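PDB 6IUY: glycerol-3-phosphate dehydrogenase [NAD(+)] from Dunaliella salina, which probably interconverts sn-glycerol 3-phosphate and dihydroxyacetone phosphate with NAD(+)/NADH, and carries a phosphatase-like domain for making glycerol directly from dihydroxyacetone phosphate. Local coordinates for residues V341-H353 against V368-M382. Sequence-based numbering, arbitrary orientation.
Sequences VRGADALIFCAPH and VVGRGVKAISLTKGM. With NAD (nicotinamide-adenine-dinucleotide), chain C; 13P (1,3-dihydroxyacetonephosphate), chain D.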
ATOM      1  N   VAL A 341      -6.183  37.018   5.634  1.00 41.82           N
ATOM      2  CA  VAL A 341      -7.155  36.026   6.055  1.00 43.53           C
ATOM      3  C   VAL A 341      -8.586  36.574   6.224  1.00 46.71           C
ATOM      4  O   VAL A 341      -9.560  35.827   6.110  1.00 43.55           O
ATOM      5  CB  VAL A 341      -6.701  35.391   7.390  1.00 44.20           C
ATOM      6  CG1 VAL A 341      -7.764  34.466   7.937  1.00 43.59           C
ATOM      7  CG2 VAL A 341      -5.381  34.647   7.202  1.00 38.39           C
ATOM      8  N   ARG A 342      -8.730  37.874   6.481  1.00 48.30           N
ATOM      9  CA  ARG A 342     -10.016  38.355   6.983  1.00 50.07           C
ATOM     10  C   ARG A 342     -11.157  38.062   6.019  1.00 47.10           C
ATOM     11  O   ARG A 342     -12.184  37.529   6.436  1.00 51.92           O
ATOM     12  CB  ARG A 342      -9.970  39.854   7.315  1.00 50.66           C
ATOM     13  CG  ARG A 342      -9.808  40.782   6.125  1.00 51.06           C
ATOM     14  CD  ARG A 342      -9.901  42.243   6.555  1.00 52.52           C
ATOM     15  NE  ARG A 342      -9.450  43.125   5.491  1.00 52.57           N
ATOM     16  CZ  ARG A 342      -8.627  44.151   5.662  1.00 48.15           C
ATOM     17  NH1 ARG A 342      -8.161  44.437   6.871  1.00 51.00           N
ATOM     18  NH2 ARG A 342      -8.271  44.885   4.619  1.00 50.38           N
ATOM     19  N   GLY A 343     -11.009  38.360   4.738  1.00 41.42           N
ATOM     20  CA  GLY A 343     -12.160  38.131   3.870  1.00 47.61           C
ATOM     21  C   GLY A 343     -12.372  36.687   3.407  1.00 53.42           C
ATOM     22  O   GLY A 343     -13.271  36.407   2.611  1.00 52.47           O
ATOM     23  N   ALA A 344     -11.556  35.766   3.909  1.00 45.63           N
ATOM     24  CA  ALA A 344     -11.387  34.469   3.257  1.00 46.49           C
ATOM     25  C   ALA A 344     -12.396  33.429   3.691  1.00 41.57           C
ATOM     26  O   ALA A 344     -12.562  33.196   4.883  1.00 41.88           O
ATOM     27  CB  ALA A 344      -9.970  33.937   3.508  1.00 40.08           C
ATOM     28  N   ASP A 345     -13.011  32.772   2.702  1.00 37.74           N
ATOM     29  CA  ASP A 345     -13.930  31.651   2.927  1.00 43.02           C
ATOM     30  C   ASP A 345     -13.193  30.309   2.870  1.00 44.14           C
ATOM     31  O   ASP A 345     -13.576  29.341   3.523  1.00 43.88           O
ATOM     32  CB  ASP A 345     -15.047  31.673   1.882  1.00 40.43           C
ATOM     33  CG  ASP A 345     -15.750  33.020   1.818  1.00 44.15           C
ATOM     34  OD1 ASP A 345     -16.489  33.334   2.772  1.00 42.05           O
ATOM     35  OD2 ASP A 345     -15.554  33.754   0.828  1.00 44.68           O
ATOM     36  N   ALA A 346     -12.127  30.280   2.078  1.00 40.90           N
ATOM     37  CA  ALA A 346     -11.330  29.083   1.867  1.00 42.65           C
ATOM     38  C   ALA A 346      -9.886  29.355   2.257  1.00 37.41           C
ATOM     39  O   ALA A 346      -9.205  30.104   1.579  1.00 40.66           O
ATOM     40  CB  ALA A 346     -11.422  28.644   0.413  1.00 35.44           C
ATOM     41  N   LEU A 347      -9.433  28.764   3.355  1.00 37.75           N
ATOM     42  CA  LEU A 347      -8.054  28.940   3.811  1.00 39.01           C
ATOM     43  C   LEU A 347      -7.173  27.735   3.494  1.00 40.94           C
ATOM     44  O   LEU A 347      -7.480  26.626   3.919  1.00 41.40           O
ATOM     45  CB  LEU A 347      -8.006  29.174   5.328  1.00 40.05           C
ATOM     46  CG  LEU A 347      -8.427  30.503   5.945  1.00 45.23           C
ATOM     47  CD1 LEU A 347      -8.236  30.440   7.463  1.00 44.39           C
ATOM     48  CD2 LEU A 347      -7.586  31.620   5.352  1.00 41.82           C
ATOM     49  N   ILE A 348      -6.068  27.970   2.791  1.00 40.12           N
ATOM     50  CA  ILE A 348      -5.055  26.961   2.554  1.00 37.24           C
ATOM     51  C   ILE A 348      -3.866  27.225   3.478  1.00 38.97           C
ATOM     52  O   ILE A 348      -3.252  28.286   3.444  1.00 35.17           O
ATOM     53  CB  ILE A 348      -4.613  26.956   1.069  1.00 36.97           C
ATOM     54  CG1 ILE A 348      -5.823  26.746   0.174  1.00 37.02           C
ATOM     55  CG2 ILE A 348      -3.609  25.850   0.790  1.00 36.56           C
ATOM     56  CD1 ILE A 348      -5.590  27.090  -1.268  1.00 32.40           C
ATOM     57  N   PHE A 349      -3.558  26.268   4.343  1.00 37.13           N
ATOM     58  CA  PHE A 349      -2.400  26.410   5.199  1.00 35.37           C
ATOM     59  C   PHE A 349      -1.218  25.637   4.586  1.00 41.48           C
ATOM     60  O   PHE A 349      -1.295  24.419   4.416  1.00 38.79           O
ATOM     61  CB  PHE A 349      -2.720  25.937   6.617  1.00 33.97           C
ATOM     62  CG  PHE A 349      -3.643  26.867   7.368  1.00 40.43           C
ATOM     63  CD1 PHE A 349      -3.142  27.990   8.022  1.00 42.12           C
ATOM     64  CD2 PHE A 349      -5.012  26.630   7.415  1.00 36.50           C
ATOM     65  CE1 PHE A 349      -3.994  28.873   8.707  1.00 40.12           C
ATOM     66  CE2 PHE A 349      -5.869  27.504   8.109  1.00 42.81           C
ATOM     67  CZ  PHE A 349      -5.349  28.628   8.751  1.00 36.00           C
ATOM     68  N   CYS A 350      -0.145  26.358   4.236  1.00 39.71           N
ATOM     69  CA  CYS A 350       1.055  25.777   3.622  1.00 33.52           C
ATOM     70  C   CYS A 350       2.323  26.528   4.032  1.00 34.63           C
ATOM     71  O   CYS A 350       2.913  27.245   3.241  1.00 36.73           O
ATOM     72  CB  CYS A 350       0.937  25.761   2.102  1.00 32.98           C
ATOM     73  SG  CYS A 350       2.169  24.689   1.290  1.00 37.54           S
ATOM     74  N   ALA A 351       2.739  26.369   5.283  1.00 35.97           N
ATOM     75  CA  ALA A 351       3.947  27.027   5.763  1.00 39.15           C
ATOM     76  C   ALA A 351       4.774  25.982   6.477  1.00 38.09           C
ATOM     77  O   ALA A 351       4.195  25.046   7.003  1.00 35.97           O
ATOM     78  CB  ALA A 351       3.596  28.188   6.706  1.00 33.98           C
ATOM     79  N   PRO A 352       6.115  26.133   6.502  1.00 38.28           N
ATOM     80  CA  PRO A 352       6.962  25.174   7.232  1.00 38.00           C
ATOM     81  C   PRO A 352       6.416  24.952   8.624  1.00 44.27           C
ATOM     82  O   PRO A 352       6.048  25.927   9.294  1.00 37.67           O
ATOM     83  CB  PRO A 352       8.329  25.858   7.276  1.00 35.85           C
ATOM     84  CG  PRO A 352       8.346  26.712   6.064  1.00 33.37           C
ATOM     85  CD  PRO A 352       6.913  27.226   5.920  1.00 37.04           C
ATOM     86  N   HIS A 353       6.337  23.697   9.062  1.00 37.16           N
ATOM     87  CA  HIS A 353       5.464  23.404  10.194  1.00 38.83           C
ATOM     88  C   HIS A 353       5.890  23.988  11.545  1.00 38.34           C
ATOM     89  O   HIS A 353       5.065  24.094  12.446  1.00 38.74           O
ATOM     90  CB  HIS A 353       5.287  21.900  10.337  1.00 39.26           C
ATOM     91  CG  HIS A 353       6.444  21.215  10.982  1.00 38.08           C
ATOM     92  ND1 HIS A 353       7.532  20.764  10.267  1.00 39.94           N
ATOM     93  CD2 HIS A 353       6.670  20.872  12.270  1.00 41.02           C
ATOM     94  CE1 HIS A 353       8.378  20.170  11.090  1.00 40.58           C
ATOM     95  NE2 HIS A 353       7.884  20.235  12.315  1.00 40.89           N
ATOM     96  N   VAL A 368     -10.504  36.527  13.509  1.00 45.55           N
ATOM     97  CA  VAL A 368     -10.758  36.885  12.130  1.00 45.73           C
ATOM     98  C   VAL A 368     -11.235  35.667  11.321  1.00 49.25           C
ATOM     99  O   VAL A 368     -11.694  35.804  10.187  1.00 49.18           O
ATOM    100  CB  VAL A 368      -9.487  37.509  11.513  1.00 41.65           C
ATOM    101  CG1 VAL A 368      -8.353  36.501  11.482  1.00 44.62           C
ATOM    102  CG2 VAL A 368      -9.761  38.078  10.140  1.00 39.06           C
ATOM    103  N   VAL A 369     -11.144  34.477  11.909  1.00 44.56           N
ATOM    104  CA  VAL A 369     -11.579  33.269  11.207  1.00 54.29           C
ATOM    105  C   VAL A 369     -13.012  32.887  11.601  1.00 47.64           C
ATOM    106  O   VAL A 369     -13.219  32.284  12.649  1.00 55.33           O
ATOM    107  CB  VAL A 369     -10.624  32.065  11.483  1.00 49.24           C
ATOM    108  CG1 VAL A 369     -11.189  30.793  10.883  1.00 46.31           C
ATOM    109  CG2 VAL A 369      -9.228  32.333  10.907  1.00 42.84           C
ATOM    110  N   GLY A 370     -13.989  33.245  10.766  1.00 50.02           N
ATOM    111  CA  GLY A 370     -15.373  32.840  10.986  1.00 47.92           C
ATOM    112  C   GLY A 370     -15.506  31.324  11.066  1.00 58.18           C
ATOM    113  O   GLY A 370     -14.725  30.607  10.446  1.00 51.02           O
ATOM    114  N   ARG A 371     -16.477  30.822  11.826  1.00 62.32           N
ATOM    115  CA  ARG A 371     -16.533  29.378  12.081  1.00 58.48           C
ATOM    116  C   ARG A 371     -17.066  28.577  10.896  1.00 55.62           C
ATOM    117  O   ARG A 371     -17.039  27.342  10.912  1.00 54.50           O
ATOM    118  CB  ARG A 371     -17.367  29.085  13.329  1.00 66.70           C
ATOM    119  CG  ARG A 371     -16.679  29.517  14.620  1.00 74.94           C
ATOM    120  CD  ARG A 371     -17.309  28.855  15.829  1.00 84.83           C
ATOM    121  NE  ARG A 371     -16.876  29.474  17.080  1.00 98.52           N
ATOM    122  CZ  ARG A 371     -15.869  29.030  17.829  1.00 99.48           C
ATOM    123  NH1 ARG A 371     -15.181  27.952  17.457  1.00 88.55           N
ATOM    124  NH2 ARG A 371     -15.554  29.663  18.956  1.00 91.90           N
ATOM    125  N   GLY A 372     -17.536  29.279   9.867  1.00 55.30           N
ATOM    126  CA  GLY A 372     -17.963  28.628   8.640  1.00 46.39           C
ATOM    127  C   GLY A 372     -16.871  28.540   7.582  1.00 45.96           C
ATOM    128  O   GLY A 372     -17.115  28.107   6.461  1.00 45.59           O
ATOM    129  N   VAL A 373     -15.657  28.958   7.925  1.00 47.13           N
ATOM    130  CA  VAL A 373     -14.565  28.943   6.957  1.00 49.97           C
ATOM    131  C   VAL A 373     -14.082  27.515   6.710  1.00 43.87           C
ATOM    132  O   VAL A 373     -13.966  26.734   7.641  1.00 45.89           O
ATOM    133  CB  VAL A 373     -13.368  29.812   7.416  1.00 48.67           C
ATOM    134  CG1 VAL A 373     -12.855  29.335   8.748  1.00 52.69           C
ATOM    135  CG2 VAL A 373     -12.247  29.732   6.400  1.00 45.32           C
ATOM    136  N   LYS A 374     -13.796  27.186   5.456  1.00 43.11           N
ATOM    137  CA  LYS A 374     -13.230  25.877   5.129  1.00 46.41           C
ATOM    138  C   LYS A 374     -11.698  25.999   5.159  1.00 44.54           C
ATOM    139  O   LYS A 374     -11.140  26.965   4.624  1.00 48.00           O
ATOM    140  CB  LYS A 374     -13.710  25.385   3.758  1.00 47.21           C
ATOM    141  CG  LYS A 374     -15.232  25.418   3.534  1.00 49.41           C
ATOM    142  CD  LYS A 374     -15.966  24.387   4.392  1.00 48.50           C
ATOM    143  CE  LYS A 374     -17.482  24.461   4.223  1.00 57.25           C
ATOM    144  NZ  LYS A 374     -17.921  24.631   2.793  1.00 58.75           N
ATOM    145  N   ALA A 375     -11.022  25.047   5.793  1.00 43.37           N
ATOM    146  CA  ALA A 375      -9.561  25.047   5.802  1.00 45.02           C
ATOM    147  C   ALA A 375      -9.003  23.778   5.144  1.00 41.91           C
ATOM    148  O   ALA A 375      -9.632  22.716   5.180  1.00 42.08           O
ATOM    149  CB  ALA A 375      -9.041  25.176   7.218  1.00 34.48           C
ATOM    150  N   ILE A 376      -7.824  23.893   4.542  1.00 42.49           N
ATOM    151  CA  ILE A 376      -7.056  22.704   4.163  1.00 41.22           C
ATOM    152  C   ILE A 376      -5.592  22.950   4.450  1.00 38.00           C
ATOM    153  O   ILE A 376      -5.103  24.065   4.324  1.00 36.59           O
ATOM    154  CB  ILE A 376      -7.242  22.334   2.687  1.00 36.98           C
ATOM    155  CG1 ILE A 376      -6.589  20.978   2.378  1.00 40.36           C
ATOM    156  CG2 ILE A 376      -6.706  23.444   1.792  1.00 35.61           C
ATOM    157  CD1 ILE A 376      -7.012  20.364   1.019  1.00 35.04           C
ATOM    158  N   SER A 377      -4.900  21.896   4.852  1.00 35.63           N
ATOM    159  CA  SER A 377      -3.484  21.977   5.180  1.00 35.53           C
ATOM    160  C   SER A 377      -2.660  21.167   4.191  1.00 42.30           C
ATOM    161  O   SER A 377      -3.010  20.034   3.845  1.00 39.78           O
ATOM    162  CB  SER A 377      -3.254  21.475   6.601  1.00 37.22           C
ATOM    163  OG  SER A 377      -1.872  21.412   6.887  1.00 39.23           O
ATOM    164  N   LEU A 378      -1.586  21.769   3.705  1.00 42.00           N
ATOM    165  CA  LEU A 378      -0.639  21.117   2.817  1.00 37.63           C
ATOM    166  C   LEU A 378       0.645  20.804   3.580  1.00 36.77           C
ATOM    167  O   LEU A 378       1.612  20.305   3.011  1.00 37.87           O
ATOM    168  CB  LEU A 378      -0.333  22.017   1.618  1.00 32.84           C
ATOM    169  CG  LEU A 378      -1.258  21.943   0.407  1.00 40.50           C
ATOM    170  CD1 LEU A 378      -2.727  22.121   0.804  1.00 38.55           C
ATOM    171  CD2 LEU A 378      -0.849  22.984  -0.611  1.00 36.14           C
ATOM    172  N   THR A 379       0.634  21.081   4.880  1.00 37.44           N
ATOM    173  CA  THR A 379       1.852  21.123   5.683  1.00 33.95           C
ATOM    174  C   THR A 379       2.238  19.785   6.333  1.00 40.08           C
ATOM    175  O   THR A 379       1.377  19.036   6.815  1.00 44.82           O
ATOM    176  CB  THR A 379       1.699  22.197   6.779  1.00 33.54           C
ATOM    177  OG1 THR A 379       1.636  23.486   6.159  1.00 38.81           O
ATOM    178  CG2 THR A 379       2.875  22.168   7.773  1.00 32.05           C
ATOM    179  N   LYS A 380       3.539  19.507   6.381  1.00 36.20           N
ATOM    180  CA  LYS A 380       4.039  18.244   6.911  1.00 37.45           C
ATOM    181  C   LYS A 380       4.938  18.511   8.107  1.00 39.13           C
ATOM    182  O   LYS A 380       5.838  19.364   8.062  1.00 42.88           O
ATOM    183  CB  LYS A 380       4.777  17.459   5.807  1.00 39.05           C
ATOM    184  CG  LYS A 380       3.835  16.995   4.707  1.00 37.14           C
ATOM    185  CD  LYS A 380       4.547  16.484   3.460  1.00 42.01           C
ATOM    186  CE  LYS A 380       3.527  16.224   2.367  1.00 37.15           C
ATOM    187  NZ  LYS A 380       4.111  15.794   1.052  1.00 35.98           N
ATOM    188  N   GLY A 381       4.661  17.812   9.195  1.00 39.90           N
ATOM    189  CA  GLY A 381       5.283  18.115  10.470  1.00 36.71           C
ATOM    190  C   GLY A 381       4.202  18.037  11.527  1.00 43.66           C
ATOM    191  O   GLY A 381       2.994  17.949  11.219  1.00 42.95           O
ATOM    192  N   MET A 382       4.622  18.052  12.779  1.00 39.63           N
ATOM    193  CA  MET A 382       3.666  17.956  13.868  1.00 45.66           C
ATOM    194  C   MET A 382       4.125  18.768  15.063  1.00 44.86           C
ATOM    195  O   MET A 382       5.295  19.159  15.153  1.00 44.28           O
ATOM    196  CB  MET A 382       3.466  16.498  14.289  1.00 44.73           C
ATOM    197  CG  MET A 382       4.694  15.848  14.922  1.00 44.09           C
ATOM    198  SD  MET A 382       4.250  14.323  15.783  1.00 48.10           S
ATOM    199  CE  MET A 382       5.860  13.714  16.228  1.00 56.06           C
TER
HETATM  200  PA  NAD C 701       9.843  26.421   2.141  1.00 34.79           P
HETATM  201  O1A NAD C 701      10.098  26.867   0.761  1.00 30.91           O
HETATM  202  O2A NAD C 701      10.557  25.133   2.527  1.00 37.43           O
HETATM  203  O5B NAD C 701      10.323  27.554   3.209  1.00 35.89           O
HETATM  204  C5B NAD C 701      10.407  28.931   2.813  1.00 35.64           C
HETATM  205  C4B NAD C 701       9.364  29.766   3.597  1.00 35.69           C
HETATM  206  O4B NAD C 701       9.687  29.804   4.861  1.00 40.83           O
HETATM  207  C3B NAD C 701       9.431  31.225   3.136  1.00 39.02           C
HETATM  208  O3B NAD C 701       8.403  31.567   2.327  1.00 39.80           O
HETATM  209  C2B NAD C 701       9.372  32.040   4.443  1.00 36.02           C
HETATM  210  O2B NAD C 701       8.380  33.145   4.268  1.00 44.05           O
HETATM  211  C1B NAD C 701       9.009  31.177   5.330  1.00 35.72           C
HETATM  212  N9A NAD C 701       9.486  31.571   6.588  1.00 36.63           N
HETATM  213  C8A NAD C 701      10.765  31.764   6.988  1.00 36.67           C
HETATM  214  N7A NAD C 701      10.728  32.142   8.285  1.00 36.88           N
HETATM  215  C5A NAD C 701       9.430  32.205   8.686  1.00 39.71           C
HETATM  216  C6A NAD C 701       8.832  32.550   9.884  1.00 38.14           C
HETATM  217  N6A NAD C 701       9.492  32.959  11.076  1.00 43.24           N
HETATM  218  N1A NAD C 701       7.499  32.505  10.006  1.00 41.02           N
HETATM  219  C2A NAD C 701       6.740  32.132   8.937  1.00 41.90           C
HETATM  220  N3A NAD C 701       7.318  31.806   7.759  1.00 35.87           N
HETATM  221  C4A NAD C 701       8.664  31.844   7.640  1.00 37.95           C
HETATM  222  O3  NAD C 701       8.258  26.222   2.301  1.00 36.60           O
HETATM  223  PN  NAD C 701       7.310  25.249   1.450  1.00 35.86           P
HETATM  224  O1N NAD C 701       8.067  24.626   0.291  1.00 37.32           O
HETATM  225  O2N NAD C 701       6.109  25.998   0.919  1.00 32.00           O
HETATM  226  O5D NAD C 701       6.888  24.068   2.408  1.00 36.21           O
HETATM  227  C5D NAD C 701       6.007  24.282   3.495  1.00 39.20           C
HETATM  228  C4D NAD C 701       5.316  22.944   3.791  1.00 37.00           C
HETATM  229  O4D NAD C 701       5.026  22.318   2.666  1.00 34.47           O
HETATM  230  C3D NAD C 701       6.287  22.050   4.535  1.00 34.45           C
HETATM  231  O3D NAD C 701       5.654  21.504   5.588  1.00 34.45           O
HETATM  232  C2D NAD C 701       6.690  20.953   3.511  1.00 38.45           C
HETATM  233  O2D NAD C 701       7.078  19.744   4.285  1.00 36.92           O
HETATM  234  C1D NAD C 701       5.622  20.813   2.778  1.00 37.75           C
HETATM  235  N1N NAD C 701       5.847  20.321   1.433  1.00 38.38           N
HETATM  236  C2N NAD C 701       6.880  20.778   0.641  1.00 36.14           C
HETATM  237  C3N NAD C 701       7.052  20.276  -0.648  1.00 41.35           C
HETATM  238  C7N NAD C 701       8.236  20.795  -1.493  1.00 41.30           C
HETATM  239  O7N NAD C 701       8.588  20.196  -2.490  1.00 41.86           O
HETATM  240  N7N NAD C 701       8.898  22.007  -1.080  1.00 40.80           N
HETATM  241  C4N NAD C 701       6.197  19.323  -1.158  1.00 43.10           C
HETATM  242  C5N NAD C 701       5.141  18.881  -0.381  1.00 38.17           C
HETATM  243  C6N NAD C 701       4.975  19.395   0.906  1.00 39.32           C
HETATM  244  P   13P D 702      11.370  17.311   1.076  0.61 45.18           P
HETATM  245  O1P 13P D 702      10.315  16.262   0.821  0.86 48.23           O
HETATM  246  O2P 13P D 702      11.678  17.934  -0.256  0.88 38.29           O
HETATM  247  O3P 13P D 702      12.574  16.617   1.655  0.33 40.72           O
HETATM  248  O1  13P D 702      10.967  18.483   2.085  0.26 42.05           O
HETATM  249  C1  13P D 702       9.795  18.449   2.866  1.00 39.52           C
HETATM  250  C2  13P D 702       8.688  18.114   1.923  1.00 40.87           C
HETATM  251  O2  13P D 702       8.754  18.479   0.768  0.10 41.08           O
HETATM  252  C3  13P D 702       7.499  17.320   2.384  1.00 45.16           C
HETATM  253  O3  13P D 702       7.135  16.420   1.349  0.26 40.68           O
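Leu-347 N donates to Lys-374 O and Leu-347 O accepts from Ile-376 N; with Lys-374 N to Asp-345 O, Phe-349 N to Ile-376 O and Leu-378 N to Phe-349 O, five backbone hydrogen bonds join the parallel strands 346-349 and 374-377, whose axes differ by 17°. At the strand end, Ser-377 OG accepts Thr-379 N in an ST turn; beyond it Thr-379 OG1 donates to Ala-351 O (3.1 Å), tilted 26° from the carbonyl plane.

Apolar contacts line both faces. On one, Ile-348 and Ile-376 lie side by side, CG1 to CG2 3.8 Å, while Ile-348 CG2 meets Leu-378 CD1. On the other, CG of Leu-347 rests 3.9 Å from CG2 of Val-373, and Ala-375 CB touches the Phe-349 ring at its edge, 4.0 Å from CE2. Nearer the pocket, chi1 of -165° swings Cys-350 SG away from its own backbone N and onto Leu-378 CB (3.7 Å).

The imidazole of His-353 lies flat over Gly-381, whose CA sits 3.4 Å from the ring centroid in a CH-pi contact; the glycine lets the backbone come this close. His-353 NE2 is hydrogen-bonded to Glu-570 OE2 and ND1 to Gln-563 OE1, fixing the ring's rotation. With an alanine in place of His-353, the face over Gly-381 CA would probably be lost and Glu-570 and Gln-563 left without their ring partners.

Ligands occupy the carboxyl ends of the strands, as in Rossmann folds: Lys-380 N donates to NAD O3D (3.0 Å), and its extended side chain carries NZ to 13P O3 (3.1 Å) and a salt bridge with Asp-519. Helix 356-366 makes the beta-alpha-beta crossover, its Leu-363 packing on Val-341 and Phe-349; strand 257-262 pairs with 346-349, strand 404-408 flanks 374-377, and helix 564-577 packs against His-353 and Met-382.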